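Local coordinates for protein type VI secretion system component (Escherichia coli O6, PDB 2P5Z) that is a component of the type VI secretion system and, resembling phage T4 tail proteins gp27 and gp5, probably forms part of its trimeric puncturing spike, at residues A[118-123]-A[141-146]; A[132-137]-A[172-177]. All coordinates share one frame; numbering follows the deposited sequence.

Contact 1. Residues A[118-123]-A[141-146]; sequences TRSRQN and ERHQMR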
ATOM      1  N   THR A 118     -19.890  -4.550  -3.637  1.00 47.87           N
ATOM      2  CA  THR A 118     -18.570  -4.184  -4.134  1.00 51.43           C
ATOM      3  C   THR A 118     -18.615  -4.122  -5.657  1.00 50.85           C
ATOM      4  O   THR A 118     -17.771  -3.509  -6.285  1.00 52.42           O
ATOM      5  CB  THR A 118     -17.527  -5.185  -3.575  1.00 51.60           C
ATOM      6  OG1 THR A 118     -17.402  -4.948  -2.167  1.00 55.83           O
ATOM      7  CG2 THR A 118     -16.164  -5.051  -4.198  1.00 53.05           C
ATOM      8  N   ARG A 119     -19.648  -4.715  -6.241  1.00 53.03           N
ATOM      9  CA  ARG A 119     -19.757  -4.785  -7.684  1.00 58.51           C
ATOM     10  C   ARG A 119     -20.375  -3.555  -8.358  1.00 55.44           C
ATOM     11  O   ARG A 119     -20.376  -3.470  -9.581  1.00 55.70           O
ATOM     12  CB  ARG A 119     -20.463  -6.078  -8.110  1.00 60.99           C
ATOM     13  CG  ARG A 119     -19.496  -7.164  -8.592  1.00 66.43           C
ATOM     14  CD  ARG A 119     -20.123  -8.561  -8.615  1.00 69.63           C
ATOM     15  NE  ARG A 119     -21.518  -8.606  -9.077  1.00 74.84           N
ATOM     16  CZ  ARG A 119     -21.897  -8.722 -10.350  1.00 75.73           C
ATOM     17  NH1 ARG A 119     -20.992  -8.782 -11.323  1.00 74.18           N
ATOM     18  NH2 ARG A 119     -23.190  -8.764 -10.652  1.00 75.79           N
ATOM     19  N   SER A 120     -20.867  -2.595  -7.576  1.00 54.50           N
ATOM     20  CA  SER A 120     -21.445  -1.382  -8.151  1.00 53.06           C
ATOM     21  C   SER A 120     -20.849  -0.111  -7.572  1.00 54.85           C
ATOM     22  O   SER A 120     -20.836   0.066  -6.347  1.00 54.29           O
ATOM     23  CB  SER A 120     -22.971  -1.363  -8.012  1.00 54.14           C
ATOM     24  OG  SER A 120     -23.373  -0.996  -6.711  1.00 52.31           O
ATOM     25  N   ARG A 121     -20.366   0.763  -8.459  1.00 54.12           N
ATOM     26  CA  ARG A 121     -19.682   1.995  -8.053  1.00 62.58           C
ATOM     27  C   ARG A 121     -20.152   3.249  -8.795  1.00 63.00           C
ATOM     28  O   ARG A 121     -19.422   3.829  -9.599  1.00 65.19           O
ATOM     29  CB  ARG A 121     -18.145   1.860  -8.137  1.00 63.86           C
ATOM     30  CG  ARG A 121     -17.555   1.304  -9.447  1.00 67.99           C
ATOM     31  CD  ARG A 121     -16.022   1.068  -9.366  1.00 69.96           C
ATOM     32  NE  ARG A 121     -15.299   2.055  -8.548  1.00 74.87           N
ATOM     33  CZ  ARG A 121     -14.635   1.766  -7.421  1.00 77.32           C
ATOM     34  NH1 ARG A 121     -14.594   0.519  -6.966  1.00 78.95           N
ATOM     35  NH2 ARG A 121     -14.006   2.721  -6.743  1.00 76.37           N
ATOM     36  N   GLN A 122     -21.368   3.684  -8.509  1.00 61.04           N
ATOM     37  CA  GLN A 122     -21.876   4.890  -9.130  1.00 63.01           C
ATOM     38  C   GLN A 122     -21.771   6.092  -8.210  1.00 58.79           C
ATOM     39  O   GLN A 122     -21.880   5.958  -7.000  1.00 57.91           O
ATOM     40  CB  GLN A 122     -23.319   4.693  -9.576  1.00 67.79           C
ATOM     41  CG  GLN A 122     -23.462   4.003 -10.921  1.00 72.89           C
ATOM     42  CD  GLN A 122     -24.820   4.274 -11.554  1.00 75.35           C
ATOM     43  OE1 GLN A 122     -25.843   3.740 -11.115  1.00 74.64           O
ATOM     44  NE2 GLN A 122     -24.836   5.117 -12.586  1.00 75.24           N
ATOM     45  N   ASN A 123     -21.563   7.269  -8.794  1.00 57.79           N
ATOM     46  CA  ASN A 123     -21.591   8.526  -8.034  1.00 53.66           C
ATOM     47  C   ASN A 123     -23.007   9.005  -7.696  1.00 49.50           C
ATOM     48  O   ASN A 123     -23.916   8.922  -8.520  1.00 46.52           O
ATOM     49  CB  ASN A 123     -20.851   9.624  -8.792  1.00 55.20           C
ATOM     50  CG  ASN A 123     -19.454   9.222  -9.193  1.00 56.66           C
ATOM     51  OD1 ASN A 123     -18.679   8.726  -8.375  1.00 60.03           O
ATOM     52  ND2 ASN A 123     -19.115   9.449 -10.455  1.00 54.56           N
ATOM     53  N   GLU A 141     -32.546  -0.147  -3.097  1.00 50.09           N
ATOM     54  CA  GLU A 141     -32.626   0.308  -4.486  1.00 51.62           C
ATOM     55  C   GLU A 141     -31.743  -0.468  -5.433  1.00 53.66           C
ATOM     56  O   GLU A 141     -32.235  -1.219  -6.259  1.00 55.88           O
ATOM     57  CB  GLU A 141     -32.402   1.815  -4.582  1.00 49.80           C
ATOM     58  CG  GLU A 141     -33.412   2.540  -3.726  1.00 52.93           C
ATOM     59  CD  GLU A 141     -33.192   4.016  -3.606  1.00 58.12           C
ATOM     60  OE1 GLU A 141     -33.907   4.633  -2.793  1.00 57.62           O
ATOM     61  OE2 GLU A 141     -32.322   4.571  -4.311  1.00 63.52           O
ATOM     62  N   ARG A 142     -30.437  -0.327  -5.288  1.00 59.67           N
ATOM     63  CA  ARG A 142     -29.499  -1.007  -6.173  1.00 59.30           C
ATOM     64  C   ARG A 142     -29.352  -2.525  -5.889  1.00 55.78           C
ATOM     65  O   ARG A 142     -28.891  -3.285  -6.730  1.00 56.77           O
ATOM     66  CB  ARG A 142     -28.153  -0.267  -6.103  1.00 63.99           C
ATOM     67  CG  ARG A 142     -27.046  -0.776  -7.020  1.00 70.15           C
ATOM     68  CD  ARG A 142     -27.395  -0.709  -8.502  1.00 74.23           C
ATOM     69  NE  ARG A 142     -26.254  -1.167  -9.293  1.00 80.47           N
ATOM     70  CZ  ARG A 142     -26.247  -2.236 -10.084  1.00 82.42           C
ATOM     71  NH1 ARG A 142     -27.343  -2.973 -10.243  1.00 82.76           N
ATOM     72  NH2 ARG A 142     -25.135  -2.555 -10.735  1.00 83.53           N
ATOM     73  N   HIS A 143     -29.745  -2.996  -4.716  1.00 54.86           N
ATOM     74  CA  HIS A 143     -29.408  -4.390  -4.400  1.00 53.75           C
ATOM     75  C   HIS A 143     -30.580  -5.350  -4.130  1.00 56.37           C
ATOM     76  O   HIS A 143     -30.361  -6.527  -3.862  1.00 55.92           O
ATOM     77  CB  HIS A 143     -28.263  -4.452  -3.365  1.00 47.21           C
ATOM     78  CG  HIS A 143     -27.025  -3.737  -3.828  1.00 45.17           C
ATOM     79  ND1 HIS A 143     -26.171  -4.265  -4.775  1.00 46.71           N
ATOM     80  CD2 HIS A 143     -26.544  -2.503  -3.539  1.00 43.87           C
ATOM     81  CE1 HIS A 143     -25.196  -3.408  -5.021  1.00 42.22           C
ATOM     82  NE2 HIS A 143     -25.399  -2.330  -4.283  1.00 47.41           N
ATOM     83  N   GLN A 144     -31.805  -4.821  -4.229  1.00 62.56           N
ATOM     84  CA  GLN A 144     -33.082  -5.560  -4.083  1.00 64.63           C
ATOM     85  C   GLN A 144     -33.271  -6.269  -2.754  1.00 61.34           C
ATOM     86  O   GLN A 144     -33.847  -7.352  -2.695  1.00 61.90           O
ATOM     87  CB  GLN A 144     -33.322  -6.558  -5.225  1.00 69.80           C
ATOM     88  CG  GLN A 144     -33.362  -5.955  -6.614  1.00 78.87           C
ATOM     89  CD  GLN A 144     -32.044  -6.119  -7.344  1.00 86.27           C
ATOM     90  OE1 GLN A 144     -31.380  -7.161  -7.236  1.00 89.67           O
ATOM     91  NE2 GLN A 144     -31.656  -5.093  -8.099  1.00 88.69           N
ATOM     92  N   MET A 145     -32.780  -5.667  -1.689  1.00 58.08           N
ATOM     93  CA  MET A 145     -32.913  -6.286  -0.395  1.00 56.81           C
ATOM     94  C   MET A 145     -34.188  -5.774   0.266  1.00 61.09           C
ATOM     95  O   MET A 145     -34.577  -4.622   0.047  1.00 57.29           O
ATOM     96  CB  MET A 145     -31.646  -6.068   0.435  1.00 56.13           C
ATOM     97  CG  MET A 145     -30.472  -6.955  -0.058  1.00 54.49           C
ATOM     98  SD  MET A 145     -29.071  -7.063   1.069  1.00 49.64           S
ATOM     99  CE  MET A 145     -29.783  -6.522   2.586  1.00 45.47           C
ATOM    100  N   ARG A 146     -34.832  -6.632   1.070  1.00 61.95           N
ATOM    101  CA  ARG A 146     -36.252  -6.474   1.380  1.00 59.47           C
ATOM    102  C   ARG A 146     -36.696  -6.554   2.829  1.00 60.72           C
ATOM    103  O   ARG A 146     -37.657  -7.278   3.093  1.00 69.22           O
ATOM    104  CB  ARG A 146     -37.044  -7.600   0.713  1.00 60.73           C
ATOM    105  CG  ARG A 146     -36.944  -7.751  -0.766  1.00 67.49           C
ATOM    106  CD  ARG A 146     -37.292  -9.179  -1.090  1.00 73.39           C
ATOM    107  NE  ARG A 146     -38.422  -9.240  -2.002  1.00 82.46           N
ATOM    108  CZ  ARG A 146     -39.702  -9.221  -1.624  1.00 86.81           C
ATOM    109  NH1 ARG A 146     -40.025  -9.153  -0.333  1.00 87.94           N
ATOM    110  NH2 ARG A 146     -40.664  -9.273  -2.542  1.00 87.12           N
TER
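Ser120 and Arg142 bring two loops together with their CA atoms 8.3 Å apart, too wide for backbone pairing, so side chains span the gap. Both loops belong to the part of the chain related to phage tail baseplate proteins such as gp27: 118-123 leads into strand 124-127, whereas the loop 141-146 follows helix 131-140. The small Ser120 side chain, itself buried, points at the other loop and sits against two residues at once. Its CB lies obliquely to the Arg142 guanidinium, 3.5 Å from Arg142 NE, while its OG approaches the edge of the His143 ring, near the ring plane. With Arg142 CG anti to the backbone N (chi1 -177°), that atom lies 3.5 Å above one face of the His143 ring, offset toward its rim; the bend at chi2 (60°) then brings NE to Ser120 CB. His143 NE2 has its hydrogen-bond partner in Asp171 OD2 at the start of helix 171-182, a carboxylate that would probably favour a proton on that nitrogen, and Ser120 also makes a backbone hydrogen bond with Asp171. Close by, Ser120 OG stands 3.4 Å from His143 NE2.

Contact 2. Residues A[132-137]-A[172-177]; sequences PQIVEK and LTFVSR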
ATOM      1  N   PRO A 132     -28.564   5.918   8.439  1.00 40.82           N
ATOM      2  CA  PRO A 132     -29.372   4.707   8.207  1.00 41.79           C
ATOM      3  C   PRO A 132     -30.279   4.724   6.985  1.00 46.61           C
ATOM      4  O   PRO A 132     -30.369   3.716   6.274  1.00 51.05           O
ATOM      5  CB  PRO A 132     -30.209   4.584   9.479  1.00 35.61           C
ATOM      6  CG  PRO A 132     -29.400   5.268  10.513  1.00 37.83           C
ATOM      7  CD  PRO A 132     -28.724   6.399   9.828  1.00 39.59           C
ATOM      8  N   GLN A 133     -30.928   5.853   6.728  1.00 52.56           N
ATOM      9  CA  GLN A 133     -31.816   5.945   5.571  1.00 53.06           C
ATOM     10  C   GLN A 133     -31.040   5.794   4.258  1.00 51.40           C
ATOM     11  O   GLN A 133     -31.476   5.054   3.355  1.00 50.72           O
ATOM     12  CB  GLN A 133     -32.614   7.244   5.601  1.00 58.05           C
ATOM     13  CG  GLN A 133     -33.758   7.231   6.594  1.00 60.32           C
ATOM     14  CD  GLN A 133     -34.385   8.604   6.782  1.00 63.27           C
ATOM     15  OE1 GLN A 133     -33.688   9.625   6.880  1.00 63.24           O
ATOM     16  NE2 GLN A 133     -35.708   8.634   6.837  1.00 60.84           N
ATOM     17  N   ILE A 134     -29.886   6.465   4.168  1.00 46.18           N
ATOM     18  CA  ILE A 134     -28.983   6.272   3.023  1.00 43.87           C
ATOM     19  C   ILE A 134     -28.597   4.797   2.870  1.00 44.83           C
ATOM     20  O   ILE A 134     -28.704   4.234   1.763  1.00 41.22           O
ATOM     21  CB  ILE A 134     -27.718   7.173   3.107  1.00 44.45           C
ATOM     22  CG1 ILE A 134     -28.124   8.649   3.129  1.00 42.50           C
ATOM     23  CG2 ILE A 134     -26.802   6.951   1.904  1.00 43.10           C
ATOM     24  CD1 ILE A 134     -27.006   9.635   3.451  1.00 42.28           C
ATOM     25  N   VAL A 135     -28.198   4.168   3.986  1.00 42.42           N
ATOM     26  CA  VAL A 135     -27.789   2.764   3.959  1.00 39.92           C
ATOM     27  C   VAL A 135     -28.955   1.865   3.513  1.00 39.83           C
ATOM     28  O   VAL A 135     -28.827   1.076   2.555  1.00 40.43           O
ATOM     29  CB  VAL A 135     -27.157   2.317   5.305  1.00 42.04           C
ATOM     30  CG1 VAL A 135     -26.957   0.813   5.329  1.00 42.68           C
ATOM     31  CG2 VAL A 135     -25.820   3.013   5.508  1.00 38.89           C
ATOM     32  N   GLU A 136     -30.110   2.043   4.143  1.00 39.39           N
ATOM     33  CA  GLU A 136     -31.313   1.353   3.686  1.00 42.95           C
ATOM     34  C   GLU A 136     -31.660   1.577   2.194  1.00 43.93           C
ATOM     35  O   GLU A 136     -32.041   0.629   1.489  1.00 45.86           O
ATOM     36  CB  GLU A 136     -32.503   1.678   4.577  1.00 43.53           C
ATOM     37  CG  GLU A 136     -33.696   0.853   4.191  1.00 51.23           C
ATOM     38  CD  GLU A 136     -34.769   0.809   5.235  1.00 56.16           C
ATOM     39  OE1 GLU A 136     -34.486   1.196   6.393  1.00 58.73           O
ATOM     40  OE2 GLU A 136     -35.891   0.360   4.886  1.00 55.71           O
ATOM     41  N   LYS A 137     -31.489   2.807   1.710  1.00 44.26           N
ATOM     42  CA  LYS A 137     -31.683   3.092   0.286  1.00 47.82           C
ATOM     43  C   LYS A 137     -30.759   2.277  -0.576  1.00 46.64           C
ATOM     44  O   LYS A 137     -31.222   1.626  -1.501  1.00 50.03           O
ATOM     45  CB  LYS A 137     -31.492   4.573  -0.048  1.00 54.28           C
ATOM     46  CG  LYS A 137     -32.683   5.450   0.222  1.00 60.02           C
ATOM     47  CD  LYS A 137     -32.447   6.836  -0.366  1.00 66.61           C
ATOM     48  CE  LYS A 137     -33.714   7.414  -0.997  1.00 68.24           C
ATOM     49  NZ  LYS A 137     -33.777   7.051  -2.459  1.00 69.08           N
ATOM     50  N   LEU A 172     -20.228  -0.885  -1.079  1.00 42.71           N
ATOM     51  CA  LEU A 172     -19.781  -1.447   0.205  1.00 37.03           C
ATOM     52  C   LEU A 172     -18.874  -0.494   0.961  1.00 33.49           C
ATOM     53  O   LEU A 172     -19.078  -0.263   2.149  1.00 32.71           O
ATOM     54  CB  LEU A 172     -19.096  -2.822   0.046  1.00 39.93           C
ATOM     55  CG  LEU A 172     -18.750  -3.562   1.362  1.00 38.79           C
ATOM     56  CD1 LEU A 172     -19.957  -3.639   2.307  1.00 34.28           C
ATOM     57  CD2 LEU A 172     -18.177  -4.945   1.124  1.00 36.78           C
ATOM     58  N   THR A 173     -17.891   0.073   0.271  1.00 33.32           N
ATOM     59  CA  THR A 173     -16.977   1.005   0.896  1.00 34.38           C
ATOM     60  C   THR A 173     -17.742   2.217   1.419  1.00 38.51           C
ATOM     61  O   THR A 173     -17.558   2.614   2.588  1.00 35.03           O
ATOM     62  CB  THR A 173     -15.901   1.447  -0.079  1.00 38.49           C
ATOM     63  OG1 THR A 173     -15.257   0.289  -0.611  1.00 38.65           O
ATOM     64  CG2 THR A 173     -14.862   2.350   0.608  1.00 33.19           C
ATOM     65  N   PHE A 174     -18.642   2.745   0.577  1.00 36.57           N
ATOM     66  CA  PHE A 174     -19.438   3.927   0.919  1.00 38.13           C
ATOM     67  C   PHE A 174     -20.271   3.719   2.175  1.00 40.18           C
ATOM     68  O   PHE A 174     -20.201   4.523   3.130  1.00 37.07           O
ATOM     69  CB  PHE A 174     -20.355   4.308  -0.250  1.00 44.49           C
ATOM     70  CG  PHE A 174     -21.205   5.523   0.015  1.00 45.08           C
ATOM     71  CD1 PHE A 174     -20.620   6.734   0.400  1.00 44.46           C
ATOM     72  CD2 PHE A 174     -22.582   5.460  -0.122  1.00 43.79           C
ATOM     73  CE1 PHE A 174     -21.392   7.840   0.661  1.00 43.68           C
ATOM     74  CE2 PHE A 174     -23.366   6.578   0.122  1.00 44.77           C
ATOM     75  CZ  PHE A 174     -22.774   7.766   0.515  1.00 44.90           C
ATOM     76  N   VAL A 175     -21.033   2.626   2.170  1.00 37.55           N
ATOM     77  CA  VAL A 175     -21.892   2.271   3.290  1.00 42.49           C
ATOM     78  C   VAL A 175     -21.094   2.065   4.575  1.00 44.18           C
ATOM     79  O   VAL A 175     -21.451   2.615   5.626  1.00 45.97           O
ATOM     80  CB  VAL A 175     -22.755   1.035   2.949  1.00 47.22           C
ATOM     81  CG1 VAL A 175     -23.299   0.379   4.200  1.00 51.00           C
ATOM     82  CG2 VAL A 175     -23.914   1.440   2.010  1.00 47.01           C
ATOM     83  N   SER A 176     -19.981   1.333   4.469  1.00 44.90           N
ATOM     84  CA  SER A 176     -19.166   0.993   5.630  1.00 41.22           C
ATOM     85  C   SER A 176     -18.523   2.238   6.209  1.00 42.67           C
ATOM     86  O   SER A 176     -18.498   2.403   7.434  1.00 42.86           O
ATOM     87  CB  SER A 176     -18.105  -0.044   5.271  1.00 41.66           C
ATOM     88  OG  SER A 176     -18.683  -1.170   4.626  1.00 40.63           O
ATOM     89  N   ARG A 177     -18.046   3.129   5.330  1.00 42.42           N
ATOM     90  CA  ARG A 177     -17.512   4.425   5.754  1.00 42.75           C
ATOM     91  C   ARG A 177     -18.539   5.251   6.535  1.00 46.00           C
ATOM     92  O   ARG A 177     -18.231   5.752   7.627  1.00 47.08           O
ATOM     93  CB  ARG A 177     -17.002   5.225   4.564  1.00 45.40           C
ATOM     94  CG  ARG A 177     -16.449   6.576   4.967  1.00 49.34           C
ATOM     95  CD  ARG A 177     -15.661   7.284   3.858  1.00 48.61           C
ATOM     96  NE  ARG A 177     -16.452   7.626   2.672  1.00 48.60           N
ATOM     97  CZ  ARG A 177     -17.342   8.625   2.598  1.00 48.42           C
ATOM     98  NH1 ARG A 177     -17.598   9.404   3.651  1.00 41.91           N
ATOM     99  NH2 ARG A 177     -17.987   8.839   1.455  1.00 43.46           N
TER
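Val135 and Val175 meet where helices 131-140 and 171-182 come closest across the two segments, their CA atoms 6.0 Å apart. Neither valine aims its CB straight at the other helix. Followed outward, Val135 forks at CB. CG1, anti to the backbone N (chi1 171°), comes 3.9 Å from Val175 CG1; CG2, the other branch, meets the same methyl, Val175 CG1, at 3.9 Å. One Val175 methyl thus faces the fork of Val135, and the two side chains cross at about a right angle. One residue earlier on each helix, Ile134 CG2 lies 3.9 Å from Phe174 CE2, oblique to the ring. Phe174 has its ring anti to the backbone N (chi1 -180°), which carries CE2 nearer the partner helix than the direction of CB suggests. At the ring's edge, in its plane, is Arg177 NH2, whose guanidinium is also salt-bridged through NE to Glu169. Val135 further touches Phe152 and Leu179, while Ile134 and Phe174 both rest on Val164. Across these two segments the helix-helix contact is buried and entirely apolar, backed by strands 150-153 and 161-166, within the gp27-like region.

In the fold
Contacts 1 and 2 have centres about 10 Å apart and are tied to the same two helices: 141-146 follows the helix that carries 132-137, and Asp171, which is hydrogen-bonded to His143, directly precedes 172-177. Their segments alternate along the chain, and the loop contact lies beside the helix pair. They touch directly where Thr118 OG1 packs 3.4 Å from Leu172 CD2, and a salt bridge from Lys137 of contact 2 to Glu141 of contact 1 links 132-137 with 141-146. Contact 2 is wholly buried, whereas contact 1 is partly exposed and adjoins the trimer interface, with Arg119 packing on Val239 of the second subunit.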